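Phosphoribulokinase 1 (Rhodobacter sphaeroides, PDB 1A7J) catalyses the ATP-dependent phosphorylation of D-ribulose 5-phosphate to D-ribulose 1,5-bisphosphate, a step of the Calvin cycle. Local coordinates at residues A[7-12]-A[82-87]; A[134-139]-A[200-205]; A[163-168]-A[181-186]; A[156-161]-A[186-191]. All blocks are in the same frame, centred on the assembly; numbering follows the deposited sequence.

Four contacts of one P-loop kinase chain illustrate how loops of different size are closed in series and in nests. From the N terminus, contact 1 joins strand 7-11 to helix 77-90, which is packed over one side of the mixed sheet, and is complete before the others open. Contact 2 then spans residues 134-139 to 200-205, from the loop after strand 127-132 to the start of strand 204-210; contact 1 touches it through S9 and G135. Contact 4 (156-161 with 186-191) is nested inside that loop, and contact 3 (163-168 with 181-186) inside contact 4. Both pair helix 158-168 with helix 180-195 and share R186 and a sulfate.

Contact 1. Residues A[7-12]-A[82-87]; sequences IISVTG and RVFREY
With chi1 at -38°, I7 carries CG2 anti to its own backbone N and CG1 beside it, and this fork divides the residue between two rings of helix 77-90: CG2 goes to F84, while CG1 goes to Y87. The contact is a worked case of strand-on-helix packing in the alpha/beta core of a P-loop kinase, in which strand 7-11, an interior strand of the mixed sheet, leads into the predicted ATP-binding loop that starts at G12. The helix runs roughly antiparallel to the strand, at 148°, with the two axes 10.4 Å apart at their closest. F84 points its CB past the strand, but its ring swings in, and the CG2 methyl of I7 sits over one face as a CH-pi contact, 4.1 Å from the ring centroid and displaced toward the rim. Y87, with CG anti to its backbone N (chi1 -165°), passes I7 in the opposite direction and brings CD2 to 3.8 Å from I7 CG1. All four residues that touch are buried. L128 of strand 127-132 also packs on I7, F84 and Y87, while I39 of strand 36-40 meets V83 and F84, so the helix lies across three neighbouring strands, 7-11, 127-132 and 36-40. S9 is the polar exception: its OG is hydrogen-bonded to G135 O, which accounts for a hydroxyl placed in otherwise apolar surroundings. That same hydroxyl oxygen lies near the plane of the F84 ring, at its edge, with S9 OG 4.3 Å from F84 CE2.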
loop_
_atom_site.group_PDB
_atom_site.type_symbol
_atom_site.label_atom_id
_atom_site.label_comp_id
_atom_site.label_asym_id
_atom_site.label_seq_id
_atom_site.Cartn_x
_atom_site.Cartn_y
_atom_site.Cartn_z
ATOM N N ILE A 7 -14.015 4.690 -3.832
ATOM C CA ILE A 7 -12.565 4.609 -3.858
ATOM C C ILE A 7 -12.120 3.453 -2.961
ATOM O O ILE A 7 -12.542 3.374 -1.815
ATOM C CB ILE A 7 -11.940 5.898 -3.342
ATOM C CG1 ILE A 7 -12.745 7.091 -3.820
ATOM C CG2 ILE A 7 -10.563 6.053 -3.886
ATOM C CD1 ILE A 7 -12.395 8.361 -3.096
ATOM N N ILE A 8 -11.358 2.516 -3.531
ATOM C CA ILE A 8 -10.689 1.416 -2.809
ATOM C C ILE A 8 -9.223 1.766 -2.561
ATOM O O ILE A 8 -8.513 2.162 -3.483
ATOM C CB ILE A 8 -10.726 0.115 -3.637
ATOM C CG1 ILE A 8 -12.168 -0.366 -3.757
ATOM C CG2 ILE A 8 -9.850 -0.973 -2.975
ATOM C CD1 ILE A 8 -12.330 -1.444 -4.755
ATOM N N SER A 9 -8.740 1.495 -1.354
ATOM C CA SER A 9 -7.449 2.015 -0.906
ATOM C C SER A 9 -6.634 0.961 -0.170
ATOM O O SER A 9 -6.967 0.599 0.960
ATOM C CB SER A 9 -7.684 3.214 0.009
ATOM O OG SER A 9 -6.474 3.817 0.423
ATOM N N VAL A 10 -5.560 0.500 -0.820
ATOM C CA VAL A 10 -4.588 -0.453 -0.275
ATOM C C VAL A 10 -3.358 0.288 0.261
ATOM O O VAL A 10 -2.693 1.016 -0.469
ATOM C CB VAL A 10 -4.122 -1.420 -1.383
ATOM C CG1 VAL A 10 -3.183 -2.449 -0.823
ATOM C CG2 VAL A 10 -5.318 -2.082 -2.058
ATOM N N THR A 11 -3.073 0.155 1.546
ATOM C CA THR A 11 -1.939 0.870 2.120
ATOM C C THR A 11 -0.953 -0.095 2.765
ATOM O O THR A 11 -1.332 -1.203 3.153
ATOM C CB THR A 11 -2.383 1.886 3.156
ATOM O OG1 THR A 11 -1.255 2.630 3.605
ATOM C CG2 THR A 11 -2.947 1.192 4.342
ATOM N N GLY A 12 0.325 0.273 2.736
ATOM C CA GLY A 12 1.363 -0.543 3.337
ATOM C C GLY A 12 2.349 -1.196 2.375
ATOM O O GLY A 12 3.535 -1.318 2.680
ATOM N N ARG A 82 -7.151 15.882 -1.949
ATOM C CA ARG A 82 -8.030 16.666 -2.806
ATOM C C ARG A 82 -8.576 15.774 -3.868
ATOM O O ARG A 82 -9.778 15.769 -4.085
ATOM C CB ARG A 82 -7.313 17.814 -3.441
ATOM N N VAL A 83 -7.723 14.907 -4.413
ATOM C CA VAL A 83 -8.131 14.014 -5.502
ATOM C C VAL A 83 -9.119 12.935 -5.060
ATOM O O VAL A 83 -10.061 12.613 -5.784
ATOM C CB VAL A 83 -6.930 13.341 -6.168
ATOM C CG1 VAL A 83 -7.403 12.341 -7.172
ATOM C CG2 VAL A 83 -6.102 14.371 -6.888
ATOM N N PHE A 84 -8.921 12.404 -3.860
ATOM C CA PHE A 84 -9.867 11.464 -3.292
ATOM C C PHE A 84 -11.205 12.152 -3.061
ATOM O O PHE A 84 -12.252 11.592 -3.378
ATOM C CB PHE A 84 -9.330 10.923 -1.974
ATOM C CG PHE A 84 -8.454 9.717 -2.123
ATOM C CD1 PHE A 84 -7.911 9.383 -3.352
ATOM C CD2 PHE A 84 -8.280 8.844 -1.056
ATOM C CE1 PHE A 84 -7.230 8.180 -3.521
ATOM C CE2 PHE A 84 -7.598 7.656 -1.216
ATOM C CZ PHE A 84 -7.080 7.314 -2.450
ATOM N N ARG A 85 -11.153 13.390 -2.562
ATOM C CA ARG A 85 -12.312 14.296 -2.461
ATOM C C ARG A 85 -13.040 14.464 -3.803
ATOM O O ARG A 85 -14.264 14.380 -3.876
ATOM C CB ARG A 85 -11.844 15.678 -1.979
ATOM C CG ARG A 85 -12.714 16.349 -0.929
ATOM C CD ARG A 85 -11.857 16.946 0.193
ATOM N NE ARG A 85 -11.743 18.403 0.127
ATOM C CZ ARG A 85 -10.622 19.066 -0.166
ATOM N NH1 ARG A 85 -9.624 18.457 -0.791
ATOM N NH2 ARG A 85 -10.564 20.381 0.017
ATOM N N GLU A 86 -12.268 14.686 -4.862
ATOM C CA GLU A 86 -12.803 14.978 -6.186
ATOM C C GLU A 86 -13.401 13.761 -6.870
ATOM O O GLU A 86 -14.417 13.865 -7.546
ATOM C CB GLU A 86 -11.711 15.561 -7.074
ATOM C CG GLU A 86 -12.189 16.625 -8.008
ATOM C CD GLU A 86 -11.143 17.678 -8.236
ATOM O OE1 GLU A 86 -11.072 18.637 -7.417
ATOM O OE2 GLU A 86 -10.398 17.539 -9.238
ATOM N N TYR A 87 -12.761 12.606 -6.727
ATOM C CA TYR A 87 -13.328 11.387 -7.278
ATOM C C TYR A 87 -14.700 11.124 -6.688
ATOM O O TYR A 87 -15.665 10.962 -7.416
ATOM C CB TYR A 87 -12.440 10.194 -6.997
ATOM C CG TYR A 87 -12.824 9.021 -7.841
ATOM C CD1 TYR A 87 -12.383 8.928 -9.146
ATOM C CD2 TYR A 87 -13.741 8.080 -7.390
ATOM C CE1 TYR A 87 -12.835 7.934 -9.984
ATOM C CE2 TYR A 87 -14.205 7.077 -8.223
ATOM C CZ TYR A 87 -13.743 7.010 -9.519
ATOM O OH TYR A 87 -14.146 5.996 -10.352
#

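Contact 2. Residues A[134-139]-A[200-205]; sequences HGAVVN and SQTDIN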
loop_
_atom_site.group_PDB
_atom_site.type_symbol
_atom_site.label_atom_id
_atom_site.label_comp_id
_atom_site.label_asym_id
_atom_site.label_seq_id
_atom_site.Cartn_x
_atom_site.Cartn_y
_atom_site.Cartn_z
ATOM N N HIS A 134 0.310 5.495 1.875
ATOM C CA HIS A 134 -0.513 6.515 2.537
ATOM C C HIS A 134 -1.984 6.575 2.105
ATOM O O HIS A 134 -2.606 7.635 2.196
ATOM C CB HIS A 134 0.133 7.896 2.378
ATOM C CG HIS A 134 1.427 8.068 3.131
ATOM N ND1 HIS A 134 2.657 7.996 2.517
ATOM C CD2 HIS A 134 1.678 8.380 4.428
ATOM C CE1 HIS A 134 3.609 8.261 3.394
ATOM N NE2 HIS A 134 3.044 8.497 4.562
ATOM N N GLY A 135 -2.595 5.402 1.909
ATOM C CA GLY A 135 -4.018 5.307 1.589
ATOM C C GLY A 135 -5.020 5.295 2.735
ATOM O O GLY A 135 -6.224 5.119 2.538
ATOM N N ALA A 136 -4.532 5.500 3.950
ATOM C CA ALA A 136 -5.410 5.611 5.095
ATOM C C ALA A 136 -4.807 6.588 6.115
ATOM O O ALA A 136 -5.175 6.594 7.301
ATOM C CB ALA A 136 -5.634 4.252 5.699
ATOM N N VAL A 137 -4.006 7.529 5.626
ATOM C CA VAL A 137 -3.470 8.532 6.522
ATOM C C VAL A 137 -4.577 9.303 7.205
ATOM O O VAL A 137 -5.486 9.833 6.559
ATOM C CB VAL A 137 -2.616 9.529 5.792
ATOM C CG1 VAL A 137 -2.085 10.518 6.759
ATOM C CG2 VAL A 137 -1.483 8.846 5.125
ATOM N N VAL A 138 -4.532 9.336 8.521
ATOM C CA VAL A 138 -5.258 10.365 9.241
ATOM C C VAL A 138 -4.270 11.121 10.091
ATOM O O VAL A 138 -3.470 10.534 10.813
ATOM C CB VAL A 138 -6.349 9.787 10.139
ATOM C CG1 VAL A 138 -7.319 10.872 10.529
ATOM C CG2 VAL A 138 -7.082 8.689 9.428
ATOM N N ASN A 139 -4.210 12.416 9.850
ATOM C CA ASN A 139 -3.341 13.265 10.619
ATOM C C ASN A 139 -3.918 14.665 10.754
ATOM O O ASN A 139 -5.069 14.900 10.418
ATOM C CB ASN A 139 -1.945 13.268 10.011
ATOM C CG ASN A 139 -1.799 14.207 8.875
ATOM O OD1 ASN A 139 -0.696 14.621 8.562
ATOM N ND2 ASN A 139 -2.873 14.444 8.159
ATOM N N SER A 200 -4.846 0.815 11.786
ATOM C CA SER A 200 -6.033 0.812 12.622
ATOM C C SER A 200 -7.160 1.553 11.930
ATOM O O SER A 200 -8.238 1.685 12.501
ATOM C CB SER A 200 -5.749 1.480 13.954
ATOM O OG SER A 200 -4.478 1.111 14.448
ATOM N N GLN A 201 -6.873 2.129 10.763
ATOM C CA GLN A 201 -7.884 2.786 9.954
ATOM C C GLN A 201 -8.502 1.841 8.925
ATOM O O GLN A 201 -9.566 2.104 8.384
ATOM C CB GLN A 201 -7.277 3.987 9.237
ATOM C CG GLN A 201 -6.707 5.037 10.166
ATOM C CD GLN A 201 -7.685 5.456 11.235
ATOM O OE1 GLN A 201 -8.878 5.633 10.972
ATOM N NE2 GLN A 201 -7.202 5.569 12.460
ATOM N N THR A 202 -7.811 0.757 8.623
ATOM C CA THR A 202 -8.180 -0.113 7.513
ATOM C C THR A 202 -9.340 -1.039 7.889
ATOM O O THR A 202 -9.612 -1.235 9.057
ATOM C CB THR A 202 -6.958 -0.945 7.084
ATOM O OG1 THR A 202 -6.247 -1.393 8.245
ATOM C CG2 THR A 202 -5.991 -0.113 6.277
ATOM N N ASP A 203 -10.050 -1.572 6.899
ATOM C CA ASP A 203 -11.132 -2.509 7.132
ATOM C C ASP A 203 -10.619 -3.932 7.200
ATOM O O ASP A 203 -11.182 -4.767 7.897
ATOM C CB ASP A 203 -12.158 -2.419 6.013
ATOM C CG ASP A 203 -12.950 -1.128 6.038
ATOM O OD1 ASP A 203 -13.868 -0.983 6.866
ATOM O OD2 ASP A 203 -12.704 -0.278 5.170
ATOM N N ILE A 204 -9.661 -4.277 6.352
ATOM C CA ILE A 204 -9.115 -5.638 6.357
ATOM C C ILE A 204 -7.612 -5.545 6.256
ATOM O O ILE A 204 -7.117 -4.865 5.378
ATOM C CB ILE A 204 -9.622 -6.441 5.156
ATOM C CG1 ILE A 204 -11.146 -6.485 5.174
ATOM C CG2 ILE A 204 -9.087 -7.856 5.212
ATOM C CD1 ILE A 204 -11.740 -7.496 4.232
ATOM N N ASN A 205 -6.884 -6.182 7.166
ATOM C CA ASN A 205 -5.437 -6.239 7.030
ATOM C C ASN A 205 -5.024 -7.603 6.544
ATOM O O ASN A 205 -5.522 -8.596 7.019
ATOM C CB ASN A 205 -4.748 -5.980 8.354
ATOM C CG ASN A 205 -4.894 -4.562 8.828
ATOM O OD1 ASN A 205 -4.904 -3.628 8.037
ATOM N ND2 ASN A 205 -4.882 -4.384 10.134
#
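The loop that follows strand 127-132 folds back here against the turn that enters strand 204-210 at its N-terminal end, in the P-loop kinase fold. The nearest atom of the T202 side chain is about 8 Å from the alpha carbon of G12, a residue of the predicted ATP site. Q201 does most of the touching. With chi1 at -60°, Q201 CG stands beside its backbone N, 3.6 Å from A136 O; the bend at chi2 then turns the amide toward V138. The CG2 methyl of V138 crosses the glutamine at about a right angle and touches its aliphatic stem and amide carbon, with V138 CG2 to Q201 CG at 3.7 Å. Further in, the methyl of A136 lies 3.9 Å from Q201 CB, and T202 CG2 approaches A136 CB more loosely at 4.4 Å. T202 uses its hydroxyl within its own segment: T202 OG1 donates to N205 OD1 at 2.6 Å, approaching at 26° from the carbonyl plane, and so ties the turn to the start of the strand. D203 is held by a salt bridge to R236 and by the backbone N of K151. On the other side, G135 O accepts from S9 OG, and N139 ND2 bonds to V142 O. The two loops thus meet through van der Waals contacts, while their polar groups bond within a segment or to other parts of the fold.

Contact 3. Residues A[163-168]-A[181-186]; sequences IQKIHR and TDVILR. With SO4 (sulfate ion), chain B.
K165 of helix 158-168 plays two parts at once: its chain lies against V183 and I184 of helix 180-195, while its NZ reaches a sulfate that R186 of that second helix also binds. K165 NZ lies 3.4 Å from sulfate O4 in a weak hydrogen bond. R186 NH2 gives another weak one to sulfate O1 at 3.0 Å, the anion lying at the edge of the guanidinium and near its plane. H69 ND1 is a further ligand, and the ion probably came from the crystallisation liquor. The lysine chain bends at chi2 (70°), which carries its outer half across the CG1 methyl of V183, with K165 CE to V183 CG1 at 4.1 Å. Nearer its root, K165 CG slides past I184 CD1, and behind it I166 CG1 meets I184 CG1 at 4.4 Å, a loose apolar contact. The lysine's stronger partner is D169, in a salt bridge; R186 is likewise braced, by a salt bridge from NH1 to E178 and by its NE bond to F67 O. The segments 163-168 and 181-186, inclined at 131°, thus direct basic side chains at one anion. K165 and D169 belong to the catalytic site, and such a cluster is consistent with the phosphate-handling pocket of a kinase.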
loop_
_atom_site.group_PDB
_atom_site.type_symbol
_atom_site.label_atom_id
_atom_site.label_comp_id
_atom_site.label_asym_id
_atom_site.label_seq_id
_atom_site.Cartn_x
_atom_site.Cartn_y
_atom_site.Cartn_z
ATOM N N ILE A 163 14.360 -6.590 5.456
ATOM C CA ILE A 163 14.954 -7.477 4.471
ATOM C C ILE A 163 14.514 -7.033 3.103
ATOM O O ILE A 163 15.303 -7.025 2.176
ATOM C CB ILE A 163 14.470 -8.927 4.655
ATOM C CG1 ILE A 163 15.020 -9.485 5.966
ATOM C CG2 ILE A 163 14.906 -9.814 3.471
ATOM C CD1 ILE A 163 14.058 -10.421 6.726
ATOM N N GLN A 164 13.231 -6.744 2.957
ATOM C CA GLN A 164 12.711 -6.311 1.669
ATOM C C GLN A 164 13.405 -5.028 1.236
ATOM O O GLN A 164 13.710 -4.848 0.066
ATOM C CB GLN A 164 11.185 -6.105 1.718
ATOM C CG GLN A 164 10.402 -7.317 1.213
ATOM C CD GLN A 164 8.883 -7.208 1.356
ATOM O OE1 GLN A 164 8.343 -6.152 1.687
ATOM N NE2 GLN A 164 8.185 -8.298 1.040
ATOM N N LYS A 165 13.783 -4.203 2.202
ATOM C CA LYS A 165 14.339 -2.899 1.898
ATOM C C LYS A 165 15.841 -2.988 1.658
ATOM O O LYS A 165 16.354 -2.396 0.718
ATOM C CB LYS A 165 14.045 -1.936 3.040
ATOM C CG LYS A 165 14.878 -0.704 3.005
ATOM C CD LYS A 165 14.472 0.174 1.852
ATOM C CE LYS A 165 15.321 1.440 1.809
ATOM N NZ LYS A 165 15.123 2.243 0.554
ATOM N N ILE A 166 16.529 -3.763 2.492
ATOM C CA ILE A 166 17.980 -3.924 2.432
ATOM C C ILE A 166 18.315 -4.535 1.091
ATOM O O ILE A 166 19.307 -4.160 0.464
ATOM C CB ILE A 166 18.491 -4.850 3.555
ATOM C CG1 ILE A 166 18.558 -4.106 4.878
ATOM C CG2 ILE A 166 19.860 -5.315 3.269
ATOM C CD1 ILE A 166 18.100 -4.931 5.996
ATOM N N HIS A 167 17.389 -5.321 0.563
ATOM C CA HIS A 167 17.581 -5.866 -0.762
ATOM C C HIS A 167 17.402 -4.874 -1.904
ATOM O O HIS A 167 18.187 -4.904 -2.846
ATOM C CB HIS A 167 16.719 -7.099 -0.962
ATOM C CG HIS A 167 17.404 -8.359 -0.551
ATOM N ND1 HIS A 167 17.938 -8.522 0.711
ATOM C CD2 HIS A 167 17.806 -9.437 -1.270
ATOM C CE1 HIS A 167 18.649 -9.638 0.746
ATOM N NE2 HIS A 167 18.582 -10.214 -0.443
ATOM N N ARG A 168 16.485 -3.915 -1.771
ATOM C CA ARG A 168 16.341 -2.871 -2.789
ATOM C C ARG A 168 17.558 -1.946 -2.773
ATOM O O ARG A 168 17.792 -1.212 -3.733
ATOM C CB ARG A 168 15.094 -2.010 -2.553
ATOM C CG ARG A 168 13.745 -2.675 -2.782
ATOM C CD ARG A 168 12.599 -1.746 -2.305
ATOM N NE ARG A 168 11.427 -2.477 -1.794
ATOM C CZ ARG A 168 10.584 -2.028 -0.856
ATOM N NH1 ARG A 168 10.892 -0.971 -0.109
ATOM N NH2 ARG A 168 9.475 -2.711 -0.588
ATOM N N THR A 181 22.221 0.155 8.361
ATOM C CA THR A 181 21.757 0.317 9.728
ATOM C C THR A 181 21.194 1.716 9.920
ATOM O O THR A 181 20.141 1.894 10.531
ATOM C CB THR A 181 22.886 0.088 10.722
ATOM O OG1 THR A 181 24.121 0.503 10.122
ATOM C CG2 THR A 181 22.971 -1.389 11.108
ATOM N N ASP A 182 21.844 2.692 9.301
ATOM C CA ASP A 182 21.475 4.090 9.462
ATOM C C ASP A 182 20.308 4.450 8.564
ATOM O O ASP A 182 19.537 5.336 8.896
ATOM C CB ASP A 182 22.674 5.005 9.172
ATOM C CG ASP A 182 23.569 5.202 10.387
ATOM O OD1 ASP A 182 23.278 6.105 11.208
ATOM O OD2 ASP A 182 24.539 4.432 10.548
ATOM N N VAL A 183 20.162 3.729 7.453
ATOM C CA VAL A 183 19.036 3.909 6.532
ATOM C C VAL A 183 17.803 3.252 7.134
ATOM O O VAL A 183 16.674 3.647 6.858
ATOM C CB VAL A 183 19.328 3.271 5.134
ATOM C CG1 VAL A 183 18.097 2.639 4.550
ATOM C CG2 VAL A 183 19.799 4.321 4.163
ATOM N N ILE A 184 18.022 2.189 7.890
ATOM C CA ILE A 184 16.930 1.420 8.452
ATOM C C ILE A 184 16.380 2.116 9.704
ATOM O O ILE A 184 15.180 2.393 9.778
ATOM C CB ILE A 184 17.410 -0.032 8.718
ATOM C CG1 ILE A 184 17.159 -0.882 7.482
ATOM C CG2 ILE A 184 16.718 -0.652 9.889
ATOM C CD1 ILE A 184 15.750 -0.885 7.075
ATOM N N LEU A 185 17.277 2.601 10.563
ATOM C CA LEU A 185 16.903 3.404 11.737
ATOM C C LEU A 185 16.309 4.797 11.423
ATOM O O LEU A 185 15.408 5.261 12.118
ATOM C CB LEU A 185 18.119 3.568 12.663
ATOM C CG LEU A 185 18.667 2.343 13.370
ATOM C CD1 LEU A 185 20.115 2.583 13.664
ATOM C CD2 LEU A 185 17.922 2.105 14.635
ATOM N N ARG A 186 16.891 5.505 10.461
ATOM C CA ARG A 186 16.354 6.790 10.029
ATOM C C ARG A 186 14.900 6.649 9.544
ATOM O O ARG A 186 14.116 7.595 9.645
ATOM C CB ARG A 186 17.243 7.377 8.929
ATOM C CG ARG A 186 16.743 8.669 8.301
ATOM C CD ARG A 186 17.459 8.972 6.996
ATOM N NE ARG A 186 16.649 8.612 5.833
ATOM C CZ ARG A 186 17.110 7.960 4.768
ATOM N NH1 ARG A 186 18.411 7.746 4.615
ATOM N NH2 ARG A 186 16.270 7.552 3.825
HETATM S S SO4 B . 13.899 5.895 1.631
HETATM O O1 SO4 B . 13.821 7.228 2.159
HETATM O O2 SO4 B . 12.669 5.195 1.888
HETATM O O3 SO4 B . 14.126 5.966 0.221
HETATM O O4 SO4 B . 14.977 5.207 2.246
#

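Contact 4. Residues A[156-161]-A[186-191]; sequences PVINLE and RRMHAY. With SO4 (sulfate ion), chain B.
E161 OE2 and sulfate O2 both lie at the edge of the R187 guanidinium, near its plane, while E161 OE1 comes in obliquely. The guanidinium and the E161 carboxylate have their planes 36° apart. NH1 and NH2 of the arginine both donate to one oxygen, and R187 NH1 is 3.1 Å from E161 OE2. That bond uses the syn lone pair of OE2. R187 NH2, 3.0 Å from E161 OE2, arrives on the same syn side but 16° out of the carboxylate plane. A third, bent and weak, bond runs from R187 NH2 to E161 OE1 at 2.8 Å, completing a salt bridge that restricts rotation of both groups. E161 has its CG anti to the backbone N (chi1 -158°) and its chain bent at chi2, which turns the carboxylate toward the arginine. The pair spans helix 158-168 and helix 180-195 in the P-loop kinase fold, and R187 is a catalytic-site residue. R187 CD lies 3.4 Å from sulfate O4, a packing contact. Farther along the helix, the Y191 ring is approached obliquely by I158, whose CG1 is 4.0 Å from Y191 CE2, while I158 CG2 meets the methyl end of M188, CE, at 4.4 Å. The phenol OH of Y191 is 2.6 Å from a water that donates to P156 O, linking the tyrosine to the end of strand 150-156.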
loop_
_atom_site.group_PDB
_atom_site.type_symbol
_atom_site.label_atom_id
_atom_site.label_comp_id
_atom_site.label_asym_id
_atom_site.label_seq_id
_atom_site.Cartn_x
_atom_site.Cartn_y
_atom_site.Cartn_z
ATOM N N PRO A 156 4.010 -6.268 5.745
ATOM C CA PRO A 156 4.868 -7.320 6.309
ATOM C C PRO A 156 5.282 -7.087 7.757
ATOM O O PRO A 156 5.254 -5.945 8.223
ATOM C CB PRO A 156 6.088 -7.301 5.395
ATOM C CG PRO A 156 6.145 -5.901 4.892
ATOM C CD PRO A 156 4.724 -5.488 4.711
ATOM N N VAL A 157 5.691 -8.147 8.466
ATOM C CA VAL A 157 6.208 -7.948 9.811
ATOM C C VAL A 157 7.505 -7.185 9.686
ATOM O O VAL A 157 8.220 -7.361 8.714
ATOM C CB VAL A 157 6.444 -9.255 10.551
ATOM C CG1 VAL A 157 5.144 -9.878 10.861
ATOM C CG2 VAL A 157 7.277 -10.170 9.744
ATOM N N ILE A 158 7.769 -6.290 10.629
ATOM C CA ILE A 158 8.844 -5.320 10.498
ATOM C C ILE A 158 10.134 -5.959 10.035
ATOM O O ILE A 158 10.623 -5.623 8.970
ATOM C CB ILE A 158 9.063 -4.575 11.818
ATOM C CG1 ILE A 158 7.807 -3.767 12.178
ATOM C CG2 ILE A 158 10.237 -3.645 11.683
ATOM C CD1 ILE A 158 7.800 -3.224 13.557
ATOM N N ASN A 159 10.510 -7.058 10.681
ATOM C CA ASN A 159 11.644 -7.866 10.255
ATOM C C ASN A 159 11.690 -8.056 8.756
ATOM O O ASN A 159 12.746 -8.002 8.181
ATOM C CB ASN A 159 11.585 -9.256 10.864
ATOM C CG ASN A 159 11.768 -9.251 12.323
ATOM O OD1 ASN A 159 10.827 -9.051 13.064
ATOM N ND2 ASN A 159 12.938 -9.656 12.758
ATOM N N LEU A 160 10.572 -8.406 8.137
ATOM C CA LEU A 160 10.544 -8.646 6.689
ATOM C C LEU A 160 10.528 -7.369 5.813
ATOM O O LEU A 160 10.981 -7.405 4.667
ATOM C CB LEU A 160 9.358 -9.559 6.337
ATOM C CG LEU A 160 8.980 -9.941 4.900
ATOM C CD1 LEU A 160 10.023 -10.857 4.301
ATOM C CD2 LEU A 160 7.611 -10.627 4.900
ATOM N N GLU A 161 10.101 -6.228 6.363
ATOM C CA GLU A 161 10.155 -4.972 5.620
ATOM C C GLU A 161 11.610 -4.588 5.438
ATOM O O GLU A 161 12.038 -4.376 4.313
ATOM C CB GLU A 161 9.399 -3.865 6.358
ATOM C CG GLU A 161 8.936 -2.694 5.465
ATOM C CD GLU A 161 9.926 -1.525 5.454
ATOM O OE1 GLU A 161 10.420 -1.139 6.543
ATOM O OE2 GLU A 161 10.231 -1.007 4.356
ATOM N N ARG A 186 16.891 5.505 10.461
ATOM C CA ARG A 186 16.354 6.790 10.029
ATOM C C ARG A 186 14.900 6.649 9.544
ATOM O O ARG A 186 14.116 7.595 9.645
ATOM C CB ARG A 186 17.243 7.377 8.929
ATOM C CG ARG A 186 16.743 8.669 8.301
ATOM C CD ARG A 186 17.459 8.972 6.996
ATOM N NE ARG A 186 16.649 8.612 5.833
ATOM C CZ ARG A 186 17.110 7.960 4.768
ATOM N NH1 ARG A 186 18.411 7.746 4.615
ATOM N NH2 ARG A 186 16.270 7.552 3.825
ATOM N N ARG A 187 14.510 5.444 9.117
ATOM C CA ARG A 187 13.147 5.211 8.619
ATOM C C ARG A 187 12.181 4.832 9.728
ATOM O O ARG A 187 10.997 5.075 9.603
ATOM C CB ARG A 187 13.134 4.162 7.491
ATOM C CG ARG A 187 13.614 4.726 6.143
ATOM C CD ARG A 187 13.481 3.778 4.957
ATOM N NE ARG A 187 13.542 2.386 5.379
ATOM C CZ ARG A 187 12.651 1.455 5.033
ATOM N NH1 ARG A 187 11.843 1.653 4.004
ATOM N NH2 ARG A 187 12.670 0.271 5.629
ATOM N N MET A 188 12.704 4.440 10.880
ATOM C CA MET A 188 11.844 4.001 11.974
ATOM C C MET A 188 11.008 5.138 12.540
ATOM O O MET A 188 9.872 4.940 12.985
ATOM C CB MET A 188 12.669 3.368 13.081
ATOM C CG MET A 188 13.201 1.999 12.729
ATOM S SD MET A 188 11.985 0.936 11.891
ATOM C CE MET A 188 10.962 0.426 13.311
ATOM N N HIS A 189 11.501 6.351 12.345
ATOM C CA HIS A 189 10.962 7.491 13.041
ATOM C C HIS A 189 9.641 7.791 12.410
ATOM O O HIS A 189 8.631 7.638 13.061
ATOM C CB HIS A 189 11.919 8.700 12.962
ATOM C CG HIS A 189 13.168 8.545 13.787
ATOM N ND1 HIS A 189 13.227 8.880 15.123
ATOM C CD2 HIS A 189 14.373 7.996 13.488
ATOM C CE1 HIS A 189 14.406 8.534 15.612
ATOM N NE2 HIS A 189 15.120 7.998 14.639
ATOM N N ALA A 190 9.631 7.903 11.092
ATOM C CA ALA A 190 8.388 8.113 10.347
ATOM C C ALA A 190 7.603 6.825 10.115
ATOM O O ALA A 190 6.495 6.857 9.609
ATOM C CB ALA A 190 8.683 8.780 9.011
ATOM N N TYR A 191 8.233 5.685 10.361
ATOM C CA TYR A 191 7.543 4.435 10.183
ATOM C C TYR A 191 6.591 4.312 11.338
ATOM O O TYR A 191 5.385 4.266 11.128
ATOM C CB TYR A 191 8.519 3.265 10.158
ATOM C CG TYR A 191 7.857 1.907 10.111
ATOM C CD1 TYR A 191 7.413 1.375 8.914
ATOM C CD2 TYR A 191 7.577 1.202 11.284
ATOM C CE1 TYR A 191 6.705 0.189 8.874
ATOM C CE2 TYR A 191 6.845 0.007 11.254
ATOM C CZ TYR A 191 6.406 -0.481 10.041
ATOM O OH TYR A 191 5.596 -1.596 9.997
HETATM S S SO4 B . 13.899 5.895 1.631
HETATM O O1 SO4 B . 13.821 7.228 2.159
HETATM O O2 SO4 B . 12.669 5.195 1.888
HETATM O O3 SO4 B . 14.126 5.966 0.221
HETATM O O4 SO4 B . 14.977 5.207 2.246
HETATM O O HOH W 1 5.890 -2.782 7.758
#